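Local coordinates for protein SAM-dependent methyltransferase (Streptococcus pneumoniae, PDB 3KR9) that probably transfers a methyl group from S-adenosylmethionine to N1 of adenine 22 in tRNA, as a class I Rossmann-like methyltransferase, at residues 41-46 and 81-86. Numbering follows the deposited sequence.
Sequences SAIAGE and ETDQVS
Ile43 reaches out from its strand and sets a single methyl, CD1, against Asp83 and Val85. The apolar part of the contact is modest. Ile43 CD1 comes within 4.1 Å of Val85 CG2, the branch of the valine that lies beside its own backbone N, and both side chains also touch Leu20 of strand 17-22. With CD1 anti to CA (chi2 162°), the isoleucine is stretched to its full length, which lets a strand residue span the distance to the loop.

Against Asp83, the same methyl lies over the flat face of the carboxylate. Ile43 CD1 is 3.7 Å from Asp83 CG and 4.0 Å from both OD1 and OD2 of that residue, so it sits nearly above the carboxylate carbon and favours neither oxygen. The two side chains cross at about a right angle, and CD1 also touches the aspartate's CB. This van der Waals contact covers one face of the carboxylate, leaving its oxygens to polar partners elsewhere: OD2 accepts a hydrogen bond from Glu80 N and forms a salt bridge with Arg71 NH1. Within 81-86, Gln84 N donates to Glu81 O at 3.1 Å, closing the short 3-10 turn that carries Asp83.

In the Rossmann-like sheet, strand 39-46 runs between 68-72 and 17-22, and Ile43 bonds through its backbone to Leu19 and Asp21. The 81-86 loop leads into strand 87-93 on the far side of 17-22. Its contact with Ile43 therefore passes across strand 17-22, while the Asp83–Arg71 salt bridge ties the loop to edge strand 68-72.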
loop_
_atom_site.group_PDB
_atom_site.type_symbol
_atom_site.label_atom_id
_atom_site.label_comp_id
_atom_site.label_asym_id
_atom_site.label_seq_id
_atom_site.Cartn_x
_atom_site.Cartn_y
_atom_site.Cartn_z
ATOM N N SER A 41 17.012 8.732 8.602
ATOM C CA SER A 41 16.944 9.716 7.535
ATOM C C SER A 41 16.010 9.210 6.464
ATOM O O SER A 41 15.607 8.058 6.478
ATOM C CB SER A 41 18.300 9.975 6.934
ATOM O OG SER A 41 18.812 8.781 6.347
ATOM N N ALA A 42 15.685 10.079 5.516
ATOM C CA ALA A 42 14.690 9.740 4.531
ATOM C C ALA A 42 14.889 10.544 3.245
ATOM O O ALA A 42 15.679 11.508 3.185
ATOM C CB ALA A 42 13.277 9.923 5.099
ATOM N N ILE A 43 14.269 10.032 2.187
ATOM C CA ILE A 43 14.136 10.695 0.936
ATOM C C ILE A 43 12.615 10.722 0.720
ATOM O O ILE A 43 11.963 9.712 0.929
ATOM C CB ILE A 43 14.837 9.893 -0.188
ATOM C CG1 ILE A 43 16.348 9.921 0.036
ATOM C CG2 ILE A 43 14.568 10.514 -1.512
ATOM C CD1 ILE A 43 17.082 8.828 -0.739
ATOM N N ALA A 44 12.064 11.888 0.373
ATOM C CA ALA A 44 10.675 12.065 -0.011
ATOM C C ALA A 44 10.654 12.326 -1.537
ATOM O O ALA A 44 11.124 13.376 -1.978
ATOM C CB ALA A 44 10.053 13.301 0.741
ATOM N N GLY A 45 10.108 11.396 -2.316
ATOM C CA GLY A 45 10.043 11.564 -3.766
ATOM C C GLY A 45 8.751 12.245 -4.123
ATOM O O GLY A 45 7.742 11.958 -3.527
ATOM N N GLU A 46 8.781 13.177 -5.075
ATOM C CA GLU A 46 7.587 13.845 -5.533
ATOM C C GLU A 46 7.674 13.998 -7.079
ATOM O O GLU A 46 8.690 14.439 -7.586
ATOM C CB GLU A 46 7.507 15.283 -4.935
ATOM C CG GLU A 46 7.521 15.368 -3.399
ATOM C CD GLU A 46 6.266 14.801 -2.771
ATOM O OE1 GLU A 46 5.300 14.501 -3.515
ATOM O OE2 GLU A 46 6.222 14.657 -1.509
ATOM N N GLU A 81 21.161 3.041 -5.629
ATOM C CA GLU A 81 21.769 2.069 -4.716
ATOM C C GLU A 81 22.566 2.781 -3.674
ATOM O O GLU A 81 22.627 2.337 -2.511
ATOM C CB GLU A 81 22.713 1.093 -5.447
ATOM C CG GLU A 81 22.023 0.149 -6.433
ATOM C CD GLU A 81 21.023 -0.749 -5.735
ATOM O OE1 GLU A 81 21.269 -1.136 -4.571
ATOM O OE2 GLU A 81 19.972 -1.041 -6.322
ATOM N N THR A 82 23.204 3.876 -4.092
ATOM C CA THR A 82 24.109 4.586 -3.220
ATOM C C THR A 82 23.353 5.217 -2.038
ATOM O O THR A 82 23.935 5.456 -0.974
ATOM C CB THR A 82 24.915 5.673 -3.976
ATOM O OG1 THR A 82 25.871 6.263 -3.073
ATOM C CG2 THR A 82 23.999 6.770 -4.476
ATOM N N ASP A 83 22.045 5.431 -2.184
ATOM C CA ASP A 83 21.279 6.007 -1.053
ATOM C C ASP A 83 21.114 5.037 0.143
ATOM O O ASP A 83 20.825 5.488 1.244
ATOM C CB ASP A 83 19.904 6.554 -1.516
ATOM C CG ASP A 83 20.031 7.639 -2.566
ATOM O OD1 ASP A 83 20.749 8.618 -2.315
ATOM O OD2 ASP A 83 19.414 7.513 -3.648
ATOM N N GLN A 84 21.311 3.713 -0.055
ATOM C CA GLN A 84 21.157 2.748 1.061
ATOM C C GLN A 84 19.780 2.716 1.679
ATOM O O GLN A 84 19.637 2.489 2.877
ATOM C CB GLN A 84 22.078 3.120 2.214
ATOM C CG GLN A 84 23.422 3.520 1.746
ATOM C CD GLN A 84 24.405 2.437 1.941
ATOM O OE1 GLN A 84 24.419 1.443 1.211
ATOM N NE2 GLN A 84 25.243 2.599 2.961
ATOM N N VAL A 85 18.760 2.974 0.875
ATOM C CA VAL A 85 17.392 2.884 1.359
ATOM C C VAL A 85 17.116 1.468 1.839
ATOM O O VAL A 85 17.403 0.522 1.124
ATOM C CB VAL A 85 16.461 3.328 0.219
ATOM C CG1 VAL A 85 14.977 2.896 0.439
ATOM C CG2 VAL A 85 16.590 4.834 0.057
ATOM N N SER A 86 16.548 1.298 3.032
ATOM C CA SER A 86 16.229 -0.055 3.523
ATOM C C SER A 86 14.720 -0.299 3.534
ATOM O O SER A 86 14.272 -1.449 3.587
ATOM C CB SER A 86 16.813 -0.295 4.941
ATOM O OG SER A 86 16.336 0.710 5.861
#